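Local coordinates for protein 1,4-dihydroxy-2-naphthoyl-CoA hydrolase (PDB 4K49) that hydrolyses the thioester 1,4-dihydroxy-2-naphthoyl-CoA to 1,4-dihydroxy-2-naphthoate and free CoA in menaquinone biosynthesis, and also accepts many other acyl-CoA thioesters, at residues A[61-66]-A[83-88]; A[40-45]-A[51-56]. One frame throughout, in Å; residues are numbered along the deposited sequence.

Contact 1 (A[61-66]-A[83-88]); sequences LAESIG and LEINAN. With HFQ (2,4-dihydroxyphenacyl coenzyme A), chain F.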
ATOM      1  N   LEU A  61       2.071  -4.643   3.452  1.00  1.33           N
ATOM      2  CA  LEU A  61       2.968  -5.657   4.010  1.00  1.86           C
ATOM      3  C   LEU A  61       4.431  -5.244   3.861  1.00  3.47           C
ATOM      4  O   LEU A  61       5.195  -5.313   4.816  1.00  1.04           O
ATOM      5  CB  LEU A  61       2.724  -7.005   3.336  1.00  1.07           C
ATOM      6  CG  LEU A  61       3.589  -8.169   3.832  1.00  4.70           C
ATOM      7  CD1 LEU A  61       3.422  -8.441   5.337  1.00  1.93           C
ATOM      8  CD2 LEU A  61       3.265  -9.393   3.016  1.00  1.38           C
ATOM      9  N   ALA A  62       4.823  -4.811   2.662  1.00  1.02           N
ATOM     10  CA  ALA A  62       6.207  -4.400   2.438  1.00  1.87           C
ATOM     11  C   ALA A  62       6.605  -3.225   3.330  1.00  4.15           C
ATOM     12  O   ALA A  62       7.670  -3.238   3.957  1.00  3.37           O
ATOM     13  CB  ALA A  62       6.434  -4.066   0.971  1.00  1.20           C
ATOM     14  N   GLU A  63       5.768  -2.197   3.393  1.00  3.32           N
ATOM     15  CA  GLU A  63       6.143  -1.051   4.206  1.00  4.05           C
ATOM     16  C   GLU A  63       6.101  -1.385   5.704  1.00  4.89           C
ATOM     17  O   GLU A  63       6.898  -0.857   6.470  1.00  3.55           O
ATOM     18  CB  GLU A  63       5.309   0.192   3.879  1.00  3.66           C
ATOM     19  CG  GLU A  63       5.840   1.434   4.614  1.00  6.08           C
ATOM     20  CD  GLU A  63       5.558   2.736   3.904  1.00  5.37           C
ATOM     21  OE1 GLU A  63       5.169   2.730   2.716  1.00  6.16           O
ATOM     22  OE2 GLU A  63       5.729   3.789   4.543  1.00  8.69           O
ATOM     23  N   SER A  64       5.204  -2.281   6.117  1.00  3.48           N
ATOM     24  CA  SER A  64       5.153  -2.707   7.521  1.00  1.84           C
ATOM     25  C   SER A  64       6.434  -3.425   7.946  1.00  3.82           C
ATOM     26  O   SER A  64       7.007  -3.128   9.004  1.00  5.86           O
ATOM     27  CB  SER A  64       3.958  -3.640   7.775  1.00  4.02           C
ATOM     28  OG  SER A  64       2.720  -2.998   7.510  1.00  4.98           O
ATOM     29  N   ILE A  65       6.884  -4.378   7.131  1.00  1.77           N
ATOM     30  CA  ILE A  65       8.079  -5.142   7.481  1.00  4.72           C
ATOM     31  C   ILE A  65       9.317  -4.248   7.392  1.00  4.32           C
ATOM     32  O   ILE A  65      10.101  -4.170   8.343  1.00  2.64           O
ATOM     33  CB  ILE A  65       8.268  -6.371   6.575  1.00  2.64           C
ATOM     34  CG1 ILE A  65       7.016  -7.247   6.585  1.00  3.54           C
ATOM     35  CG2 ILE A  65       9.476  -7.207   7.037  1.00  1.60           C
ATOM     36  CD1 ILE A  65       7.134  -8.413   5.607  1.00  5.09           C
ATOM     37  N   GLY A  66       9.484  -3.557   6.265  1.00  4.68           N
ATOM     38  CA  GLY A  66      10.646  -2.698   6.077  1.00  2.44           C
ATOM     39  C   GLY A  66      10.778  -1.581   7.107  1.00  3.64           C
ATOM     40  O   GLY A  66      11.884  -1.297   7.598  1.00  2.98           O
ATOM     41  N   LEU A  83       9.831   6.913   3.627  1.00  7.82           N
ATOM     42  CA  LEU A  83      10.033   8.105   2.811  1.00  4.32           C
ATOM     43  C   LEU A  83       9.552   7.884   1.378  1.00  5.36           C
ATOM     44  O   LEU A  83       8.871   8.737   0.786  1.00  5.43           O
ATOM     45  CB  LEU A  83      11.515   8.495   2.820  1.00  2.73           C
ATOM     46  CG  LEU A  83      11.835   9.754   2.010  1.00  5.76           C
ATOM     47  CD1 LEU A  83      11.198  10.999   2.630  1.00  6.84           C
ATOM     48  CD2 LEU A  83      13.349   9.944   1.846  1.00  9.06           C
ATOM     49  N   GLU A  84       9.920   6.738   0.810  1.00  3.74           N
ATOM     50  CA  GLU A  84       9.520   6.408  -0.557  1.00  2.75           C
ATOM     51  C   GLU A  84       9.334   4.917  -0.652  1.00  3.02           C
ATOM     52  O   GLU A  84      10.142   4.151  -0.128  1.00  3.24           O
ATOM     53  CB  GLU A  84      10.594   6.857  -1.558  1.00  2.30           C
ATOM     54  CG  GLU A  84      10.076   7.005  -2.998  1.00  3.09           C
ATOM     55  CD  GLU A  84      10.150   5.724  -3.819  1.00  9.63           C
ATOM     56  OE1 GLU A  84      10.755   4.729  -3.346  1.00  9.61           O
ATOM     57  OE2 GLU A  84       9.605   5.711  -4.957  1.00  2.82           O
ATOM     58  N   ILE A  85       8.264   4.486  -1.302  1.00  3.16           N
ATOM     59  CA  ILE A  85       8.041   3.060  -1.439  1.00  4.81           C
ATOM     60  C   ILE A  85       7.718   2.760  -2.884  1.00  4.56           C
ATOM     61  O   ILE A  85       7.064   3.556  -3.547  1.00  6.70           O
ATOM     62  CB  ILE A  85       6.893   2.564  -0.502  1.00  4.60           C
ATOM     63  CG1 ILE A  85       6.626   1.077  -0.705  1.00 15.46           C
ATOM     64  CG2 ILE A  85       5.614   3.309  -0.765  1.00  6.05           C
ATOM     65  CD1 ILE A  85       7.262   0.224   0.325  1.00  7.00           C
ATOM     66  N   ASN A  86       8.201   1.629  -3.387  1.00  4.02           N
ATOM     67  CA  ASN A  86       7.832   1.210  -4.732  1.00  3.20           C
ATOM     68  C   ASN A  86       7.742  -0.304  -4.795  1.00  4.87           C
ATOM     69  O   ASN A  86       8.302  -0.995  -3.942  1.00  2.90           O
ATOM     70  CB  ASN A  86       8.830   1.740  -5.760  1.00  3.83           C
ATOM     71  CG  ASN A  86      10.264   1.340  -5.443  1.00  6.67           C
ATOM     72  OD1 ASN A  86      10.687   0.226  -5.748  1.00  6.07           O
ATOM     73  ND2 ASN A  86      11.022   2.258  -4.845  1.00  5.94           N
ATOM     74  N   ALA A  87       7.017  -0.814  -5.793  1.00  4.10           N
ATOM     75  CA  ALA A  87       6.768  -2.243  -5.897  1.00  5.13           C
ATOM     76  C   ALA A  87       6.372  -2.632  -7.303  1.00  7.86           C
ATOM     77  O   ALA A  87       5.752  -1.847  -8.033  1.00  4.39           O
ATOM     78  CB  ALA A  87       5.680  -2.668  -4.916  1.00  4.35           C
ATOM     79  N   ASN A  88       6.734  -3.851  -7.682  1.00  4.81           N
ATOM     80  CA  ASN A  88       6.262  -4.421  -8.923  1.00  2.49           C
ATOM     81  C   ASN A  88       5.353  -5.585  -8.569  1.00  5.81           C
ATOM     82  O   ASN A  88       5.730  -6.454  -7.767  1.00  4.34           O
ATOM     83  CB  ASN A  88       7.432  -4.913  -9.773  1.00  4.78           C
ATOM     84  CG  ASN A  88       7.017  -5.230 -11.185  1.00 14.18           C
ATOM     85  OD1 ASN A  88       6.315  -6.221 -11.431  1.00  8.73           O
ATOM     86  ND2 ASN A  88       7.427  -4.381 -12.130  1.00  4.86           N
TER
HETATM   87  CB  HFQ F 201       6.078   4.190   7.775  1.00  7.18           C
HETATM   88  N1A HFQ F 201       9.626  15.294  13.064  1.00 28.17           N
HETATM   89  O1A HFQ F 201      10.575  20.397   4.968  1.00 15.47           O
HETATM   90  P1A HFQ F 201       9.528  19.295   4.728  1.00 19.09           P
HETATM   91  C1B HFQ F 201       4.974   3.159   8.158  1.00  6.64           C
HETATM   92  O1B HFQ F 201       3.865   3.194   7.534  1.00  3.16           O
HETATM   93  C1D HFQ F 201       7.960  18.227   9.473  1.00 18.09           C
HETATM   94  S1P HFQ F 201       5.772   5.783   8.523  1.00  6.04           S
HETATM   95  C2A HFQ F 201       8.367  15.655  12.768  1.00 25.58           C
HETATM   96  O2A HFQ F 201       8.402  19.815   3.819  1.00 25.58           O
HETATM   97  P2A HFQ F 201      11.370  17.246   4.743  1.00 18.96           P
HETATM   98  C2B HFQ F 201       5.173   2.167   9.240  1.00  6.82           C
HETATM   99  O2B HFQ F 201       5.613  -0.743  12.168  1.00 13.54           O
HETATM  100  C2D HFQ F 201       8.344  19.490   8.985  1.00 25.35           C
HETATM  101  O2D HFQ F 201       8.442  20.484  10.012  1.00 18.81           O
HETATM  102  C2P HFQ F 201       4.359   6.494   7.717  1.00  3.70           C
HETATM  103  N3A HFQ F 201       8.110  16.474  11.732  1.00 25.86           N
HETATM  104  O3A HFQ F 201      10.183  18.051   4.057  1.00 16.53           O
HETATM  105  C3B HFQ F 201       4.423   0.985   9.170  1.00  6.54           C
HETATM  106  O3B HFQ F 201       6.828   3.521  10.413  1.00  9.91           O
HETATM  107  C3D HFQ F 201       7.253  19.828   8.120  1.00 14.06           C
HETATM  108  O3D HFQ F 201       6.132  20.147   8.986  1.00 21.52           O
HETATM  109  P3D HFQ F 201       5.447  21.644   9.004  1.00 24.22           P
HETATM  110  C3P HFQ F 201       4.568   7.045   6.341  1.00  4.07           C
HETATM  111  C4A HFQ F 201       9.125  16.950  10.974  1.00 20.45           C
HETATM  112  O4A HFQ F 201      12.195  16.636   3.707  1.00 20.74           O
HETATM  113  C4B HFQ F 201       4.572   0.031  10.144  1.00  6.74           C
HETATM  114  C4D HFQ F 201       6.933  18.589   7.465  1.00 20.81           C
HETATM  115  O4D HFQ F 201       7.472  17.545   8.325  1.00 15.89           O
HETATM  116  N4P HFQ F 201       5.594   7.951   6.201  1.00  4.03           N
HETATM  117  C5A HFQ F 201      10.439  16.604  11.248  1.00 20.07           C
HETATM  118  O5A HFQ F 201      12.269  18.153   5.590  1.00 22.00           O
HETATM  119  C5B HFQ F 201       5.469   0.238  11.197  1.00  5.19           C
HETATM  120  C5D HFQ F 201       7.583  18.546   6.150  1.00 12.73           C
HETATM  121  O5D HFQ F 201       8.925  18.843   6.102  1.00 19.85           O
HETATM  122  C5P HFQ F 201       5.510   9.252   6.755  1.00  9.35           C
HETATM  123  O5P HFQ F 201       4.460   9.627   7.394  1.00  4.36           O
HETATM  124  C6A HFQ F 201      10.679  15.738  12.344  1.00 21.28           C
HETATM  125  N6A HFQ F 201      12.023  15.334  12.679  1.00 20.29           N
HETATM  126  O6A HFQ F 201      10.697  16.181   5.660  1.00 11.54           O
HETATM  127  C6B HFQ F 201       6.219   1.417  11.273  1.00  9.88           C
HETATM  128  C6P HFQ F 201       6.641  10.239   6.594  1.00  3.36           C
HETATM  129  N7A HFQ F 201      11.222  17.232  10.310  1.00 14.53           N
HETATM  130  O7A HFQ F 201       6.221  22.531  10.106  1.00 32.67           O
HETATM  131  C7B HFQ F 201       6.070   2.373  10.306  1.00  8.93           C
HETATM  132  C7P HFQ F 201       6.135  11.539   5.952  1.00  7.13           C
HETATM  133  C8A HFQ F 201      10.440  17.955   9.489  1.00 20.00           C
HETATM  134  O8A HFQ F 201       5.569  22.273   7.701  1.00 21.04           O
HETATM  135  N8P HFQ F 201       7.162  12.446   5.472  1.00  3.04           N
HETATM  136  N9A HFQ F 201       9.168  17.784   9.901  1.00 23.63           N
HETATM  137  O9A HFQ F 201       3.970  21.503   9.396  1.00 17.63           O
HETATM  138  C9P HFQ F 201       7.772  13.381   6.422  1.00  8.86           C
HETATM  139  O9P HFQ F 201       7.418  13.375   7.548  1.00  8.78           O
HETATM  140  CAP HFQ F 201       8.840  14.316   5.882  1.00  9.33           C
HETATM  141  OAP HFQ F 201       9.030  14.081   4.517  1.00  8.52           O
HETATM  142  CBP HFQ F 201      10.177  14.110   6.601  1.00 10.72           C
HETATM  143  CCP HFQ F 201      11.156  14.901   5.850  1.00  9.71           C
HETATM  144  CDP HFQ F 201      10.061  14.644   8.043  1.00 10.93           C
HETATM  145  CEP HFQ F 201      10.535  12.679   6.589  1.00  9.11           C
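E63, the residue inferred to act as nucleophile or proton acceptor, meets I85 where the central helix of the hotdog fold lies over its sheet. The approach is uneven: one carboxylate oxygen looks down on the isoleucine while the other turns to the ligand. OE1 of E63 stands 3.6 Å from CG2 of I85 and nearly as close to its CB, and the two side chains cross at a slant. The second oxygen, OE2 of E63, lies 3.3 Å from CB of the phenacyl-CoA, the methylene between sulfur and ketone. E63 reaches this place by stretching out: CG is anti to the backbone N (chi1 -173°) and the chain stays extended beyond it. In I85, chi1 (177°) points CG1 toward the helix, and chi2, turned to 100°, sets CD1 4.1 Å from CB of E63 and 4.4 Å from CB of A62. The isoleucine thus gives OE1 an apolar neighbour, and no hydrogen bond crosses between the segments. OE1 finds its polar partner in NE2 of H89 of the second subunit, a bond consistent with fixing the rotation of the carboxylate. The ligand is also held by G55 of that subunit, so the pocket is shared. The backbone of S64 approaches the rim of the ligand's aromatic ring from one side of its plane, CA of S64 3.8 Å from C4B. The curved sheet wraps helix 55-72: A62 and I85 both touch S129 of strand 125-135, L61 and I65 pack on strand 36-41, and strand 80-89 pairs antiparallel with its counterpart in the second subunit, continuing the sheet across the interface.

Contact 2 (A[40-45]-A[51-56]); sequences MPVDSR and GLLHGG. With HFQ (2,4-dihydroxyphenacyl coenzyme A), chain E.
The acyl-CoA pocket is bordered here by the turn leading into the central hotdog helix, and L53 of that turn packs against M40 of strand 36-41 and against V42. V42 brings CG1 to 3.9 Å from CB of L53, the two side chains crossing at about a right angle. Turning CG away from its own amide (chi1 173°), L53 sends CD1 to 3.9 Å from CE of M40, whose chain bends at its last torsion. The grip is apolar throughout, without a hydrogen bond between the segments. Beyond L53, H54 occupies the N-cap position: its ND1 accepts from N of G56 at 2.9 Å, with the donor only 2° out of the imidazole plane. Its NE2 is bonded to OG of S64 of the second subunit, so both ring nitrogens are engaged and the ring's rotation is fixed. One face of that ring lies under the ligand, with C3B of the phenacyl group 3.5 Å above the plane and displaced toward the rim. N of G55 donates to the ketone oxygen O1B of the ligand at 2.8 Å, in a nearly straight bond (166°). The ketone mimics the thioester carbonyl, though one methylene further from sulfur, and the bond is consistent with this amide at the helix N terminus polarising the substrate carbonyl, probably as in related hotdog thioesterases.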
ATOM      1  N   MET A  40       0.575 -12.398   5.650  1.00  2.82           N
ATOM      2  CA  MET A  40      -0.652 -11.604   5.582  1.00  4.64           C
ATOM      3  C   MET A  40      -1.660 -12.424   4.779  1.00  5.57           C
ATOM      4  O   MET A  40      -1.292 -13.057   3.778  1.00  5.49           O
ATOM      5  CB  MET A  40      -0.372 -10.256   4.892  1.00  3.23           C
ATOM      6  CG  MET A  40      -1.619  -9.401   4.628  1.00  6.91           C
ATOM      7  SD  MET A  40      -1.233  -7.878   3.702  1.00  6.81           S
ATOM      8  CE  MET A  40      -0.909  -8.555   2.086  1.00  3.72           C
ATOM      9  N   PRO A  41      -2.928 -12.458   5.222  1.00  4.42           N
ATOM     10  CA  PRO A  41      -3.884 -13.285   4.489  1.00  4.51           C
ATOM     11  C   PRO A  41      -4.381 -12.602   3.225  1.00  4.35           C
ATOM     12  O   PRO A  41      -4.330 -11.365   3.105  1.00  3.60           O
ATOM     13  CB  PRO A  41      -5.045 -13.436   5.482  1.00  5.72           C
ATOM     14  CG  PRO A  41      -4.979 -12.198   6.326  1.00  5.65           C
ATOM     15  CD  PRO A  41      -3.499 -11.926   6.472  1.00  7.03           C
ATOM     16  N   VAL A  42      -4.854 -13.414   2.285  1.00  5.46           N
ATOM     17  CA  VAL A  42      -5.575 -12.913   1.116  1.00  3.13           C
ATOM     18  C   VAL A  42      -7.052 -13.183   1.331  1.00  8.01           C
ATOM     19  O   VAL A  42      -7.513 -14.322   1.168  1.00  5.49           O
ATOM     20  CB  VAL A  42      -5.123 -13.625  -0.179  1.00  6.91           C
ATOM     21  CG1 VAL A  42      -5.781 -12.988  -1.395  1.00  9.84           C
ATOM     22  CG2 VAL A  42      -3.624 -13.562  -0.325  1.00  6.61           C
ATOM     23  N   ASP A  43      -7.797 -12.152   1.716  1.00  6.39           N
ATOM     24  CA  ASP A  43      -9.227 -12.304   1.979  1.00 10.21           C
ATOM     25  C   ASP A  43      -9.917 -10.959   1.861  1.00  9.10           C
ATOM     26  O   ASP A  43      -9.333 -10.012   1.324  1.00  3.97           O
ATOM     27  CB  ASP A  43      -9.489 -12.959   3.348  1.00  9.94           C
ATOM     28  CG  ASP A  43      -8.967 -12.138   4.525  1.00 14.35           C
ATOM     29  OD1 ASP A  43      -9.079 -10.887   4.529  1.00  8.49           O
ATOM     30  OD2 ASP A  43      -8.459 -12.761   5.489  1.00 11.23           O
ATOM     31  N   SER A  44     -11.143 -10.856   2.369  1.00  6.08           N
ATOM     32  CA  SER A  44     -11.928  -9.638   2.149  1.00  9.51           C
ATOM     33  C   SER A  44     -11.230  -8.377   2.658  1.00  8.43           C
ATOM     34  O   SER A  44     -11.457  -7.282   2.145  1.00  5.49           O
ATOM     35  CB  SER A  44     -13.318  -9.759   2.777  1.00  7.50           C
ATOM     36  OG  SER A  44     -13.220  -9.951   4.176  1.00  6.82           O
ATOM     37  N   ARG A  45     -10.380  -8.523   3.667  1.00  5.12           N
ATOM     38  CA  ARG A  45      -9.699  -7.356   4.238  1.00  5.35           C
ATOM     39  C   ARG A  45      -8.601  -6.834   3.334  1.00  4.57           C
ATOM     40  O   ARG A  45      -8.155  -5.698   3.490  1.00  3.75           O
ATOM     41  CB  ARG A  45      -9.125  -7.716   5.610  1.00  3.99           C
ATOM     42  CG  ARG A  45     -10.221  -8.148   6.601  1.00  6.60           C
ATOM     43  CD  ARG A  45      -9.607  -8.737   7.856  1.00  8.58           C
ATOM     44  NE  ARG A  45      -9.065 -10.064   7.599  1.00  7.37           N
ATOM     45  CZ  ARG A  45      -8.527 -10.843   8.533  1.00  7.06           C
ATOM     46  NH1 ARG A  45      -8.064 -12.048   8.218  1.00  6.18           N
ATOM     47  NH2 ARG A  45      -8.450 -10.413   9.775  1.00  9.69           N
ATOM     48  N   GLY A  51     -11.369  -9.872  -6.947  1.00 10.20           N
ATOM     49  CA  GLY A  51     -10.967 -11.126  -6.328  1.00 13.14           C
ATOM     50  C   GLY A  51      -9.477 -11.369  -6.174  1.00 10.48           C
ATOM     51  O   GLY A  51      -9.071 -12.437  -5.714  1.00 13.17           O
ATOM     52  N   LEU A  52      -8.652 -10.394  -6.547  1.00  6.41           N
ATOM     53  CA  LEU A  52      -7.206 -10.531  -6.363  1.00  3.33           C
ATOM     54  C   LEU A  52      -6.755  -9.894  -5.061  1.00  5.67           C
ATOM     55  O   LEU A  52      -7.447  -9.050  -4.497  1.00  4.14           O
ATOM     56  CB  LEU A  52      -6.445  -9.878  -7.525  1.00  5.06           C
ATOM     57  CG  LEU A  52      -6.897 -10.228  -8.939  1.00 13.89           C
ATOM     58  CD1 LEU A  52      -5.947  -9.599  -9.968  1.00 12.35           C
ATOM     59  CD2 LEU A  52      -6.985 -11.738  -9.118  1.00 13.33           C
ATOM     60  N   LEU A  53      -5.594 -10.304  -4.573  1.00  7.37           N
ATOM     61  CA  LEU A  53      -4.933  -9.555  -3.517  1.00  5.95           C
ATOM     62  C   LEU A  53      -4.704  -8.130  -4.031  1.00  5.43           C
ATOM     63  O   LEU A  53      -4.136  -7.930  -5.104  1.00  4.68           O
ATOM     64  CB  LEU A  53      -3.602 -10.229  -3.169  1.00  5.37           C
ATOM     65  CG  LEU A  53      -2.713  -9.476  -2.183  1.00  7.67           C
ATOM     66  CD1 LEU A  53      -3.433  -9.310  -0.845  1.00  3.89           C
ATOM     67  CD2 LEU A  53      -1.404 -10.211  -2.007  1.00  6.96           C
ATOM     68  N   HIS A  54      -5.182  -7.154  -3.272  1.00  5.22           N
ATOM     69  CA  HIS A  54      -5.058  -5.736  -3.609  1.00  3.72           C
ATOM     70  C   HIS A  54      -3.574  -5.391  -3.676  1.00  5.34           C
ATOM     71  O   HIS A  54      -2.798  -5.748  -2.772  1.00  5.52           O
ATOM     72  CB  HIS A  54      -5.738  -4.924  -2.496  1.00  2.77           C
ATOM     73  CG  HIS A  54      -6.091  -3.514  -2.860  1.00  5.43           C
ATOM     74  ND1 HIS A  54      -5.143  -2.550  -3.128  1.00  5.05           N
ATOM     75  CD2 HIS A  54      -7.291  -2.883  -2.903  1.00  5.13           C
ATOM     76  CE1 HIS A  54      -5.745  -1.396  -3.368  1.00  5.94           C
ATOM     77  NE2 HIS A  54      -7.048  -1.569  -3.233  1.00  3.04           N
ATOM     78  N   GLY A  55      -3.169  -4.707  -4.745  1.00  2.54           N
ATOM     79  CA  GLY A  55      -1.780  -4.300  -4.891  1.00  3.26           C
ATOM     80  C   GLY A  55      -1.325  -3.465  -3.712  1.00  4.36           C
ATOM     81  O   GLY A  55      -0.171  -3.551  -3.272  1.00  4.08           O
ATOM     82  N   GLY A  56      -2.240  -2.658  -3.187  1.00  3.30           N
ATOM     83  CA  GLY A  56      -1.937  -1.802  -2.050  1.00  2.33           C
ATOM     84  C   GLY A  56      -1.692  -2.621  -0.803  1.00  3.96           C
ATOM     85  O   GLY A  56      -0.884  -2.260   0.060  1.00  1.86           O
TER
HETATM   86  CB  HFQ E 201      -4.577  -3.711  -8.841  1.00  8.15           C
HETATM   87  N1A HFQ E 201      -7.467 -12.143 -18.379  1.00 44.75           N
HETATM   88  O1A HFQ E 201       1.983 -13.983 -19.477  1.00 21.48           O
HETATM   89  P1A HFQ E 201       1.691 -13.088 -18.239  1.00 25.10           P
HETATM   90  C1B HFQ E 201      -5.516  -3.447  -7.624  1.00 11.86           C
HETATM   91  O1B HFQ E 201      -5.109  -3.716  -6.448  1.00  7.74           O
HETATM   92  C1D HFQ E 201      -3.160 -13.891 -16.604  1.00 37.25           C
HETATM   93  S1P HFQ E 201      -4.579  -5.402  -9.440  1.00  8.18           S
HETATM   94  C2A HFQ E 201      -7.157 -12.536 -17.132  1.00 45.65           C
HETATM   95  O2A HFQ E 201       2.878 -13.124 -17.264  1.00 20.50           O
HETATM   96  P2A HFQ E 201       2.504 -10.524 -18.650  1.00 15.65           P
HETATM   97  C2B HFQ E 201      -6.890  -2.914  -7.774  1.00  6.72           C
HETATM   98  O2B HFQ E 201     -10.734  -1.328  -7.955  1.00 11.79           O
HETATM   99  C2D HFQ E 201      -2.596 -15.043 -17.170  1.00 39.02           C
HETATM  100  O2D HFQ E 201      -3.497 -16.152 -17.168  1.00 48.50           O
HETATM  101  C2P HFQ E 201      -3.693  -6.411  -8.277  1.00  5.30           C
HETATM  102  N3A HFQ E 201      -5.924 -12.987 -16.837  1.00 43.55           N
HETATM  103  O3A HFQ E 201       1.390 -11.647 -18.699  1.00 17.53           O
HETATM  104  C3B HFQ E 201      -7.421  -2.231  -6.683  1.00  4.37           C
HETATM  105  O3B HFQ E 201      -7.142  -3.728 -10.037  1.00  9.60           O
HETATM  106  C3D HFQ E 201      -1.391 -15.332 -16.452  1.00 33.48           C
HETATM  107  O3D HFQ E 201      -1.564 -16.466 -15.571  1.00 55.26           O
HETATM  108  P3D HFQ E 201      -0.491 -17.712 -15.627  1.00 65.94           P
HETATM  109  C3P HFQ E 201      -2.212  -6.224  -8.247  1.00  4.73           C
HETATM  110  C4A HFQ E 201      -4.972 -13.049 -17.797  1.00 40.43           C
HETATM  111  O4A HFQ E 201       3.643 -10.956 -19.461  1.00 11.87           O
HETATM  112  C4B HFQ E 201      -8.686  -1.717  -6.743  1.00  7.61           C
HETATM  113  C4D HFQ E 201      -1.052 -14.148 -15.713  1.00 35.84           C
HETATM  114  O4D HFQ E 201      -2.069 -13.163 -16.055  1.00 36.88           O
HETATM  115  N4P HFQ E 201      -1.603  -6.521  -9.443  1.00  6.19           N
HETATM  116  C5A HFQ E 201      -5.254 -12.651 -19.101  1.00 36.26           C
HETATM  117  O5A HFQ E 201       1.871  -9.242 -19.235  1.00 11.85           O
HETATM  118  C5B HFQ E 201      -9.452  -1.866  -7.908  1.00  6.69           C
HETATM  119  C5D HFQ E 201       0.259 -13.673 -16.176  1.00 22.91           C
HETATM  120  O5D HFQ E 201       0.386 -13.617 -17.542  1.00 21.54           O
HETATM  121  C5P HFQ E 201      -1.522  -7.873  -9.865  1.00  9.50           C
HETATM  122  O5P HFQ E 201      -1.981  -8.819  -9.128  1.00  5.59           O
HETATM  123  C6A HFQ E 201      -6.561 -12.183 -19.381  1.00 32.32           C
HETATM  124  N6A HFQ E 201      -6.926 -11.754 -20.708  1.00 37.60           N
HETATM  125  O6A HFQ E 201       2.906 -10.232 -17.166  1.00 15.56           O
HETATM  126  C6B HFQ E 201      -8.922  -2.549  -9.009  1.00 10.88           C
HETATM  127  C6P HFQ E 201      -0.856  -8.229 -11.171  1.00  5.58           C
HETATM  128  N7A HFQ E 201      -4.103 -12.828 -19.833  1.00 39.87           N
HETATM  129  O7A HFQ E 201       0.035 -17.908 -17.146  1.00 59.26           O
HETATM  130  C7B HFQ E 201      -7.654  -3.073  -8.939  1.00  8.41           C
HETATM  131  C7P HFQ E 201       0.128  -9.405 -11.058  1.00  6.20           C
HETATM  132  C8A HFQ E 201      -3.143 -13.320 -19.025  1.00 43.78           C
HETATM  133  O8A HFQ E 201       0.629 -17.426 -14.745  1.00 51.13           O
HETATM  134  N8P HFQ E 201       1.114  -9.457 -12.138  1.00  5.32           N
HETATM  135  N9A HFQ E 201      -3.668 -13.448 -17.787  1.00 45.91           N
HETATM  136  O9A HFQ E 201      -1.181 -18.999 -15.156  1.00 67.77           O
HETATM  137  C9P HFQ E 201       0.742 -10.122 -13.401  1.00 13.11           C
HETATM  138  O9P HFQ E 201      -0.327 -10.612 -13.501  1.00 13.37           O
HETATM  139  CAP HFQ E 201       1.768 -10.133 -14.527  1.00  8.53           C
HETATM  140  OAP HFQ E 201       3.013  -9.807 -13.995  1.00 10.79           O
HETATM  141  CBP HFQ E 201       1.446  -9.062 -15.590  1.00 15.60           C
HETATM  142  CCP HFQ E 201       2.536  -9.021 -16.587  1.00  9.18           C
HETATM  143  CDP HFQ E 201       0.101  -9.345 -16.282  1.00 10.86           C
HETATM  144  CEP HFQ E 201       1.342  -7.756 -14.915  1.00 18.22           C

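From the N terminus, strand 36-41 supplies the first residues of 40-45, and contact 2 closes the short connection of five residues, without helix or strand, that brings the chain back to the start of helix 55-72. Contact 1 follows in series: from the middle of that helix the chain continues through its end and returns along strand 80-89, closing a 16-residue connection. Neither nests in nor crosses the other. Their centres lie 16 Å apart, yet they touch where CB of L61 packs 4.1 Å from SD of M40. Contact 2 ties the turn leading into the helix to M40 and V42, contact 1 ties the helix itself to strand 80-89, and each borders a different bound ligand.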